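HD domain protein (Enterococcus faecalis, PDB 4LRL) is a tetrameric, allosterically regulated, metal-binding HD-domain phosphohydrolase that binds dGTP and dTTP and probably hydrolyses deoxyribonucleoside triphosphates. Local coordinates at residues C[50-55]-C[123-128]; C[62-67]-C[166-171]. All blocks are in the same frame, centred on the assembly; numbering follows the deposited sequence.

Strand 46-52 runs straight into helix 53-60, which is followed by helix 62-65. Interaction 1 joins residues 50-55, at the strand-helix junction, to the start of helix 124-133 and so closes a loop of 67 residues, more than half of it helical. Interaction 2 starts a few residues later, at 62-67, and closes a longer loop of 98 residues on the beginning of helix 167-175. The two loops cross, because 62-67 lies within the first and 123-128 within the second. Together they fasten the N-terminal hairpin and its helices, which supply dGTP-binding residues, to helices 124-133 and 167-175 of the HD domain region. The contacts also touch, the backbone O of Val54 packing on Ile171 CG2.

Interaction 1: C[50-55]-C[123-128]; sequences VQHQVI and ERLITL
Arg124, Leu125 and Leu128, on the first turns of an HD-domain helix, meet His52, Val54 and Ile55 where the second strand of the N-terminal beta hairpin turns into helix 53-60. Strand 50-52 and helix 124-128 run at 129° to each other, their axes 11.3 Å apart, and no direct hydrogen bond joins the two segments. Arg124 comes first: its CD lies 4.2 Å from His52 CE1, while its guanidinium group reaches on to a salt bridge with Asp121. A water accepts from Arg124 NH2 at 3.2 Å and donates only weakly to Gln51 OE1, giving a loose water bridge between Arg124 and Gln51. In Leu125, chi1 (180°) sends CG away from the backbone N, and chi2 (53°) turns CD1 to the other segment. There CD1 sits 4.1 Å from Val54 CG1, and the Leu125 and Val54 side chains cross at about a right angle; the same methyl is 4.2 Å from CD1 of Ile55. Leu128 closes the contact with two parts of its side chain. Its CD1 approaches the His52 ring obliquely, 4.0 Å from CE1. Tyr95 of helix 87-108 packs beside both Leu128 and Ile55, and between these two the closest approach is from Ile55 CD1 to Leu128 CB, at 3.8 Å.

Interaction 2: C[62-67]-C[166-171]; sequences AEVQRL and TEVYQI. With DGT (2'-deoxyguanosine-5'-triphosphate), chain O.
The carboxylate of Glu63 is gripped by two backbone N-H groups at the start of helix 167-175. Glu167 N donates to Glu63 OE2 at 3.2 Å, on the syn side and 30° out of the carboxylate plane. Val168 N reaches Glu63 OE1, also at 3.2 Å, from well above that plane and less straight, with an N-H...O angle of 136°. The bend at chi2 (81°) folds the Glu63 chain so that both oxygens face the helix start, its CG passing Thr166 CG2. Thr166 is the N-cap: its OG1 accepts from Tyr169 N at 3.1 Å, and also bonds Ile160 O. Glu167 returns across the contact, OE1 lying 3.6 Å from Ala62 CB, its carboxylate plane perpendicular to that of Glu63. Beside the polar grip, Val64 CG2 and Val168 CG2 meet at 4.4 Å. Next to Val64, Gln65 NE2 donates almost straight to O6 of the dGTP guanine at 3.1 Å, and Gln65 OE1 accepts from Arg68, which also binds dGTP. Arg350 and Lys354 of the second subunit also bind this nucleotide. If ionised, Glu63 would place a negative charge at a helix N terminus, where N-H groups and dipole would probably favour it, partly offset by the Glu167 carboxylate.

Interaction 1: C[50-55]-C[123-128]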
ATOM      1  N   VAL C  50      16.370 -11.809 -16.061  1.00 42.14           N
ATOM      2  CA  VAL C  50      17.304 -12.870 -16.443  1.00 42.97           C
ATOM      3  C   VAL C  50      18.046 -12.516 -17.735  1.00 45.45           C
ATOM      4  O   VAL C  50      17.413 -12.313 -18.782  1.00 46.51           O
ATOM      5  CB  VAL C  50      16.577 -14.230 -16.599  1.00 42.96           C
ATOM      6  CG1 VAL C  50      17.535 -15.322 -17.111  1.00 43.48           C
ATOM      7  CG2 VAL C  50      15.930 -14.650 -15.280  1.00 40.95           C
ATOM      8  N   GLN C  51      19.382 -12.435 -17.642  1.00 46.40           N
ATOM      9  CA  GLN C  51      20.267 -12.147 -18.789  1.00 48.92           C
ATOM     10  C   GLN C  51      21.143 -13.325 -19.207  1.00 49.45           C
ATOM     11  O   GLN C  51      21.541 -13.410 -20.364  1.00 51.65           O
ATOM     12  CB  GLN C  51      21.206 -10.972 -18.502  1.00 49.60           C
ATOM     13  CG  GLN C  51      20.549  -9.616 -18.433  1.00 51.96           C
ATOM     14  CD  GLN C  51      20.343  -9.172 -17.006  1.00 52.59           C
ATOM     15  OE1 GLN C  51      21.233  -8.573 -16.395  1.00 54.85           O
ATOM     16  NE2 GLN C  51      19.173  -9.470 -16.460  1.00 51.60           N
ATOM     17  N   HIS C  52      21.477 -14.203 -18.264  1.00 47.88           N
ATOM     18  CA  HIS C  52      22.384 -15.317 -18.542  1.00 48.29           C
ATOM     19  C   HIS C  52      21.630 -16.554 -19.011  1.00 47.73           C
ATOM     20  O   HIS C  52      20.607 -16.922 -18.431  1.00 46.34           O
ATOM     21  CB  HIS C  52      23.203 -15.673 -17.300  1.00 47.55           C
ATOM     22  CG  HIS C  52      24.101 -14.574 -16.827  1.00 49.69           C
ATOM     23  ND1 HIS C  52      23.683 -13.591 -15.950  1.00 49.63           N
ATOM     24  CD2 HIS C  52      25.400 -14.304 -17.103  1.00 51.77           C
ATOM     25  CE1 HIS C  52      24.685 -12.764 -15.709  1.00 49.80           C
ATOM     26  NE2 HIS C  52      25.738 -13.174 -16.398  1.00 51.69           N
ATOM     27  N   GLN C  53      22.157 -17.195 -20.053  1.00 48.42           N
ATOM     28  CA  GLN C  53      21.654 -18.482 -20.530  1.00 47.94           C
ATOM     29  C   GLN C  53      21.694 -19.549 -19.427  1.00 46.58           C
ATOM     30  O   GLN C  53      20.782 -20.361 -19.308  1.00 46.50           O
ATOM     31  CB  GLN C  53      22.461 -18.938 -21.756  1.00 50.21           C
ATOM     32  CG  GLN C  53      21.894 -20.147 -22.488  1.00 50.06           C
ATOM     33  CD  GLN C  53      20.525 -19.876 -23.108  1.00 49.03           C
ATOM     34  OE1 GLN C  53      20.401 -19.107 -24.062  1.00 48.71           O
ATOM     35  NE2 GLN C  53      19.494 -20.523 -22.572  1.00 46.54           N
ATOM     36  N   VAL C  54      22.751 -19.539 -18.620  1.00 45.92           N
ATOM     37  CA  VAL C  54      22.900 -20.491 -17.526  1.00 44.91           C
ATOM     38  C   VAL C  54      21.729 -20.383 -16.535  1.00 43.17           C
ATOM     39  O   VAL C  54      21.177 -21.399 -16.105  1.00 42.99           O
ATOM     40  CB  VAL C  54      24.252 -20.297 -16.790  1.00 44.82           C
ATOM     41  CG1 VAL C  54      24.306 -21.106 -15.499  1.00 42.93           C
ATOM     42  CG2 VAL C  54      25.408 -20.674 -17.700  1.00 46.58           C
ATOM     43  N   ILE C  55      21.357 -19.146 -16.195  1.00 41.91           N
ATOM     44  CA  ILE C  55      20.276 -18.881 -15.254  1.00 39.87           C
ATOM     45  C   ILE C  55      18.930 -19.316 -15.840  1.00 40.06           C
ATOM     46  O   ILE C  55      18.149 -19.980 -15.158  1.00 39.10           O
ATOM     47  CB  ILE C  55      20.246 -17.387 -14.822  1.00 39.01           C
ATOM     48  CG1 ILE C  55      21.577 -16.978 -14.169  1.00 38.71           C
ATOM     49  CG2 ILE C  55      19.039 -17.094 -13.914  1.00 37.09           C
ATOM     50  CD1 ILE C  55      21.978 -17.779 -12.924  1.00 37.60           C
ATOM     51  N   GLU C 123      32.741 -13.176  -9.803  1.00 48.30           N
ATOM     52  CA  GLU C 123      31.948 -13.983  -8.870  1.00 46.39           C
ATOM     53  C   GLU C 123      30.445 -13.933  -9.128  1.00 44.83           C
ATOM     54  O   GLU C 123      29.692 -14.679  -8.510  1.00 43.73           O
ATOM     55  CB  GLU C 123      32.222 -13.560  -7.423  1.00 45.55           C
ATOM     56  CG  GLU C 123      33.694 -13.545  -7.018  1.00 47.90           C
ATOM     57  CD  GLU C 123      34.229 -14.906  -6.585  1.00 48.45           C
ATOM     58  OE1 GLU C 123      35.118 -14.937  -5.714  1.00 48.17           O
ATOM     59  OE2 GLU C 123      33.769 -15.943  -7.110  1.00 49.67           O
ATOM     60  N   ARG C 124      30.001 -13.063 -10.032  1.00 45.01           N
ATOM     61  CA  ARG C 124      28.567 -12.868 -10.251  1.00 43.75           C
ATOM     62  C   ARG C 124      27.801 -14.162 -10.565  1.00 43.01           C
ATOM     63  O   ARG C 124      26.801 -14.484  -9.898  1.00 41.83           O
ATOM     64  CB  ARG C 124      28.288 -11.814 -11.335  1.00 44.46           C
ATOM     65  CG  ARG C 124      26.792 -11.693 -11.664  1.00 45.06           C
ATOM     66  CD  ARG C 124      26.453 -10.533 -12.572  1.00 47.34           C
ATOM     67  NE  ARG C 124      26.889  -9.262 -12.009  1.00 50.48           N
ATOM     68  CZ  ARG C 124      26.468  -8.068 -12.415  1.00 52.06           C
ATOM     69  NH1 ARG C 124      26.947  -6.979 -11.840  1.00 53.34           N
ATOM     70  NH2 ARG C 124      25.571  -7.957 -13.385  1.00 52.97           N
ATOM     71  N   LEU C 125      28.267 -14.894 -11.576  1.00 43.69           N
ATOM     72  CA  LEU C 125      27.536 -16.065 -12.067  1.00 43.33           C
ATOM     73  C   LEU C 125      27.369 -17.164 -11.017  1.00 42.13           C
ATOM     74  O   LEU C 125      26.275 -17.690 -10.853  1.00 41.29           O
ATOM     75  CB  LEU C 125      28.153 -16.617 -13.352  1.00 45.02           C
ATOM     76  CG  LEU C 125      27.461 -17.850 -13.950  1.00 45.74           C
ATOM     77  CD1 LEU C 125      25.939 -17.643 -14.155  1.00 43.75           C
ATOM     78  CD2 LEU C 125      28.147 -18.259 -15.246  1.00 47.38           C
ATOM     79  N   ILE C 126      28.445 -17.493 -10.309  1.00 42.37           N
ATOM     80  CA  ILE C 126      28.376 -18.459  -9.214  1.00 41.95           C
ATOM     81  C   ILE C 126      27.449 -17.994  -8.081  1.00 39.91           C
ATOM     82  O   ILE C 126      26.772 -18.809  -7.450  1.00 38.97           O
ATOM     83  CB  ILE C 126      29.795 -18.823  -8.656  1.00 43.32           C
ATOM     84  CG1 ILE C 126      29.689 -19.953  -7.622  1.00 43.69           C
ATOM     85  CG2 ILE C 126      30.496 -17.603  -8.069  1.00 43.45           C
ATOM     86  CD1 ILE C 126      31.008 -20.349  -6.979  1.00 46.19           C
ATOM     87  N   THR C 127      27.422 -16.686  -7.834  1.00 39.13           N
ATOM     88  CA  THR C 127      26.595 -16.130  -6.777  1.00 37.80           C
ATOM     89  C   THR C 127      25.109 -16.209  -7.164  1.00 37.09           C
ATOM     90  O   THR C 127      24.259 -16.517  -6.318  1.00 35.74           O
ATOM     91  CB  THR C 127      27.009 -14.686  -6.426  1.00 37.68           C
ATOM     92  OG1 THR C 127      28.423 -14.630  -6.175  1.00 39.90           O
ATOM     93  CG2 THR C 127      26.283 -14.201  -5.185  1.00 36.14           C
ATOM     94  N   LEU C 128      24.812 -15.948  -8.439  1.00 37.48           N
ATOM     95  CA  LEU C 128      23.443 -16.029  -8.943  1.00 36.83           C
ATOM     96  C   LEU C 128      22.961 -17.472  -8.940  1.00 37.00           C
ATOM     97  O   LEU C 128      21.818 -17.757  -8.574  1.00 36.10           O
ATOM     98  CB  LEU C 128      23.338 -15.419 -10.344  1.00 37.39           C
ATOM     99  CG  LEU C 128      23.583 -13.916 -10.443  1.00 37.62           C
ATOM    100  CD1 LEU C 128      23.573 -13.421 -11.890  1.00 37.52           C
ATOM    101  CD2 LEU C 128      22.567 -13.173  -9.596  1.00 36.73           C
TER
HETATM  102  O   HOH W   1      23.303 -10.086 -14.174  1.00 50.76           O

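Interaction 2: C[62-67]-C[166-171]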
ATOM      1  N   ALA C  62      14.459 -29.429 -14.446  1.00 43.15           N
ATOM      2  CA  ALA C  62      13.458 -30.270 -13.778  1.00 43.01           C
ATOM      3  C   ALA C  62      13.397 -30.087 -12.264  1.00 41.54           C
ATOM      4  O   ALA C  62      12.315 -30.076 -11.681  1.00 40.67           O
ATOM      5  CB  ALA C  62      13.697 -31.740 -14.114  1.00 44.75           C
ATOM      6  N   GLU C  63      14.567 -29.942 -11.646  1.00 41.63           N
ATOM      7  CA  GLU C  63      14.695 -29.876 -10.199  1.00 40.74           C
ATOM      8  C   GLU C  63      14.235 -28.532  -9.626  1.00 39.31           C
ATOM      9  O   GLU C  63      13.794 -28.466  -8.482  1.00 38.56           O
ATOM     10  CB  GLU C  63      16.140 -30.161  -9.784  1.00 41.28           C
ATOM     11  CG  GLU C  63      16.626 -31.580 -10.069  1.00 44.22           C
ATOM     12  CD  GLU C  63      17.049 -31.788 -11.519  1.00 47.47           C
ATOM     13  OE1 GLU C  63      17.282 -30.778 -12.224  1.00 47.91           O
ATOM     14  OE2 GLU C  63      17.148 -32.962 -11.953  1.00 49.01           O
ATOM     15  N   VAL C  64      14.357 -27.465 -10.412  1.00 39.12           N
ATOM     16  CA  VAL C  64      13.880 -26.150 -10.005  1.00 37.86           C
ATOM     17  C   VAL C  64      12.368 -26.056 -10.245  1.00 38.02           C
ATOM     18  O   VAL C  64      11.646 -25.515  -9.417  1.00 36.93           O
ATOM     19  CB  VAL C  64      14.644 -25.011 -10.723  1.00 37.69           C
ATOM     20  CG1 VAL C  64      14.036 -23.641 -10.415  1.00 37.07           C
ATOM     21  CG2 VAL C  64      16.114 -25.013 -10.306  1.00 38.33           C
ATOM     22  N   GLN C  65      11.901 -26.610 -11.360  1.00 39.56           N
ATOM     23  CA  GLN C  65      10.487 -26.567 -11.713  1.00 40.59           C
ATOM     24  C   GLN C  65       9.573 -27.212 -10.673  1.00 40.73           C
ATOM     25  O   GLN C  65       8.439 -26.762 -10.482  1.00 40.54           O
ATOM     26  CB  GLN C  65      10.240 -27.218 -13.076  1.00 42.10           C
ATOM     27  CG  GLN C  65      10.725 -26.379 -14.246  1.00 42.89           C
ATOM     28  CD  GLN C  65      10.017 -25.037 -14.357  1.00 41.04           C
ATOM     29  OE1 GLN C  65       8.789 -24.969 -14.368  1.00 39.62           O
ATOM     30  NE2 GLN C  65      10.796 -23.968 -14.464  1.00 39.55           N
ATOM     31  N   ARG C  66      10.062 -28.257 -10.006  1.00 41.42           N
ATOM     32  CA  ARG C  66       9.225 -28.996  -9.065  1.00 41.58           C
ATOM     33  C   ARG C  66       8.991 -28.205  -7.772  1.00 39.65           C
ATOM     34  O   ARG C  66       8.077 -28.508  -6.999  1.00 39.32           O
ATOM     35  CB  ARG C  66       9.782 -30.405  -8.800  1.00 43.26           C
ATOM     36  CG  ARG C  66      11.126 -30.456  -8.122  1.00 44.19           C
ATOM     37  CD  ARG C  66      11.191 -31.608  -7.132  1.00 47.17           C
ATOM     38  NE  ARG C  66      12.032 -31.217  -6.008  1.00 48.68           N
ATOM     39  CZ  ARG C  66      11.987 -31.725  -4.779  1.00 49.96           C
ATOM     40  NH1 ARG C  66      12.823 -31.237  -3.874  1.00 49.43           N
ATOM     41  NH2 ARG C  66      11.136 -32.702  -4.445  1.00 49.88           N
ATOM     42  N   LEU C  67       9.799 -27.171  -7.561  1.00 38.24           N
ATOM     43  CA  LEU C  67       9.572 -26.243  -6.464  1.00 36.57           C
ATOM     44  C   LEU C  67       8.239 -25.482  -6.602  1.00 36.10           C
ATOM     45  O   LEU C  67       7.748 -24.940  -5.627  1.00 35.74           O
ATOM     46  CB  LEU C  67      10.760 -25.287  -6.297  1.00 35.57           C
ATOM     47  CG  LEU C  67      12.136 -25.909  -6.024  1.00 36.52           C
ATOM     48  CD1 LEU C  67      13.215 -24.836  -5.794  1.00 35.43           C
ATOM     49  CD2 LEU C  67      12.109 -26.917  -4.855  1.00 35.00           C
ATOM     50  N   THR C 166      21.125 -35.381 -12.387  1.00 56.14           N
ATOM     51  CA  THR C 166      20.235 -34.217 -12.485  1.00 53.89           C
ATOM     52  C   THR C 166      20.489 -33.322 -13.699  1.00 54.05           C
ATOM     53  O   THR C 166      21.598 -33.241 -14.222  1.00 55.07           O
ATOM     54  CB  THR C 166      20.228 -33.345 -11.197  1.00 51.88           C
ATOM     55  OG1 THR C 166      21.510 -32.722 -11.004  1.00 51.62           O
ATOM     56  CG2 THR C 166      19.831 -34.182  -9.968  1.00 51.40           C
ATOM     57  N   GLU C 167      19.422 -32.657 -14.125  1.00 53.25           N
ATOM     58  CA  GLU C 167      19.459 -31.610 -15.135  1.00 53.27           C
ATOM     59  C   GLU C 167      20.295 -30.423 -14.648  1.00 51.86           C
ATOM     60  O   GLU C 167      21.027 -29.816 -15.440  1.00 53.03           O
ATOM     61  CB  GLU C 167      18.024 -31.165 -15.423  1.00 52.62           C
ATOM     62  CG  GLU C 167      17.781 -30.496 -16.764  1.00 54.36           C
ATOM     63  CD  GLU C 167      16.310 -30.563 -17.169  1.00 56.16           C
ATOM     64  OE1 GLU C 167      15.703 -31.661 -17.085  1.00 56.12           O
ATOM     65  OE2 GLU C 167      15.763 -29.516 -17.581  1.00 56.23           O
ATOM     66  N   VAL C 168      20.200 -30.113 -13.351  1.00 49.65           N
ATOM     67  CA  VAL C 168      20.914 -28.981 -12.743  1.00 48.19           C
ATOM     68  C   VAL C 168      22.429 -29.139 -12.813  1.00 49.73           C
ATOM     69  O   VAL C 168      23.147 -28.183 -13.130  1.00 49.67           O
ATOM     70  CB  VAL C 168      20.467 -28.730 -11.276  1.00 46.38           C
ATOM     71  CG1 VAL C 168      21.503 -27.915 -10.504  1.00 45.07           C
ATOM     72  CG2 VAL C 168      19.111 -28.035 -11.245  1.00 43.71           C
ATOM     73  N   TYR C 169      22.904 -30.353 -12.531  1.00 50.90           N
ATOM     74  CA  TYR C 169      24.320 -30.672 -12.653  1.00 52.16           C
ATOM     75  C   TYR C 169      24.798 -30.462 -14.085  1.00 53.72           C
ATOM     76  O   TYR C 169      25.816 -29.799 -14.312  1.00 54.06           O
ATOM     77  CB  TYR C 169      24.592 -32.124 -12.237  1.00 53.49           C
ATOM     78  CG  TYR C 169      26.028 -32.562 -12.459  1.00 54.78           C
ATOM     79  CD1 TYR C 169      26.982 -32.429 -11.449  1.00 53.89           C
ATOM     80  CD2 TYR C 169      26.433 -33.104 -13.682  1.00 56.96           C
ATOM     81  CE1 TYR C 169      28.300 -32.822 -11.644  1.00 55.73           C
ATOM     82  CE2 TYR C 169      27.756 -33.510 -13.892  1.00 58.45           C
ATOM     83  CZ  TYR C 169      28.682 -33.361 -12.868  1.00 58.03           C
ATOM     84  OH  TYR C 169      29.988 -33.750 -13.062  1.00 59.39           O
ATOM     85  N   GLN C 170      24.065 -31.039 -15.040  1.00 54.43           N
ATOM     86  CA  GLN C 170      24.466 -31.024 -16.449  1.00 56.13           C
ATOM     87  C   GLN C 170      24.586 -29.612 -17.014  1.00 55.37           C
ATOM     88  O   GLN C 170      25.294 -29.388 -17.992  1.00 56.87           O
ATOM     89  CB  GLN C 170      23.513 -31.867 -17.298  1.00 57.46           C
ATOM     90  CG  GLN C 170      23.533 -33.365 -16.984  1.00 58.75           C
ATOM     91  CD  GLN C 170      24.893 -34.012 -17.222  1.00 61.91           C
ATOM     92  OE1 GLN C 170      25.736 -33.473 -17.943  1.00 63.65           O
ATOM     93  NE2 GLN C 170      25.108 -35.181 -16.618  1.00 62.49           N
ATOM     94  N   ILE C 171      23.885 -28.673 -16.384  1.00 53.03           N
ATOM     95  CA  ILE C 171      23.971 -27.259 -16.724  1.00 51.92           C
ATOM     96  C   ILE C 171      25.222 -26.634 -16.089  1.00 51.61           C
ATOM     97  O   ILE C 171      26.005 -25.953 -16.755  1.00 52.35           O
ATOM     98  CB  ILE C 171      22.688 -26.514 -16.282  1.00 49.83           C
ATOM     99  CG1 ILE C 171      21.499 -26.976 -17.141  1.00 50.40           C
ATOM    100  CG2 ILE C 171      22.870 -24.985 -16.359  1.00 48.28           C
ATOM    101  CD1 ILE C 171      20.134 -26.781 -16.489  1.00 48.42           C
TER
HETATM  102  PG  DGT O 502      11.084 -18.215 -25.526  0.75 67.35           P
HETATM  103  O1G DGT O 502      11.497 -19.366 -26.422  0.75 67.03           O
HETATM  104  O2G DGT O 502      11.794 -18.164 -24.193  0.75 66.38           O
HETATM  105  O3G DGT O 502      11.016 -16.890 -26.261  0.75 66.74           O
HETATM  106  O3B DGT O 502       9.562 -18.581 -25.130  1.00 64.08           O
HETATM  107  PB  DGT O 502       8.521 -17.449 -24.651  1.00 62.53           P
HETATM  108  O1B DGT O 502       9.281 -16.253 -24.142  1.00 60.91           O
HETATM  109  O2B DGT O 502       7.491 -17.268 -25.745  1.00 63.09           O
HETATM  110  O3A DGT O 502       7.759 -18.193 -23.431  1.00 57.89           O
HETATM  111  PA  DGT O 502       8.472 -18.708 -22.082  1.00 52.79           P
HETATM  112  O1A DGT O 502       9.917 -18.320 -22.036  1.00 52.66           O
HETATM  113  O2A DGT O 502       8.107 -20.156 -21.878  1.00 52.65           O
HETATM  114  O5' DGT O 502       7.694 -17.839 -20.972  1.00 52.97           O
HETATM  115  C5' DGT O 502       7.423 -16.453 -21.187  1.00 49.53           C
HETATM  116  C4' DGT O 502       6.794 -15.832 -19.946  1.00 46.92           C
HETATM  117  O4' DGT O 502       6.637 -16.812 -18.921  1.00 45.18           O
HETATM  118  C3' DGT O 502       7.684 -14.739 -19.374  1.00 47.07           C
HETATM  119  O3' DGT O 502       6.894 -13.558 -19.150  1.00 48.00           O
HETATM  120  C2' DGT O 502       8.217 -15.284 -18.059  1.00 45.19           C
HETATM  121  C1' DGT O 502       7.151 -16.305 -17.688  1.00 44.00           C
HETATM  122  N9  DGT O 502       7.622 -17.429 -16.837  1.00 41.65           N
HETATM  123  C8  DGT O 502       7.173 -17.687 -15.598  1.00 41.61           C
HETATM  124  N7  DGT O 502       7.765 -18.784 -15.070  1.00 41.30           N
HETATM  125  C5  DGT O 502       8.615 -19.247 -15.993  1.00 40.23           C
HETATM  126  C6  DGT O 502       9.557 -20.379 -16.078  1.00 39.52           C
HETATM  127  O6  DGT O 502       9.669 -21.170 -15.117  1.00 40.18           O
HETATM  128  N1  DGT O 502      10.263 -20.517 -17.210  1.00 39.19           N
HETATM  129  C2  DGT O 502      10.142 -19.670 -18.256  1.00 38.57           C
HETATM  130  N2  DGT O 502      10.890 -19.876 -19.362  1.00 35.90           N
HETATM  131  N3  DGT O 502       9.291 -18.608 -18.244  1.00 40.19           N
HETATM  132  C4  DGT O 502       8.520 -18.353 -17.156  1.00 40.46           C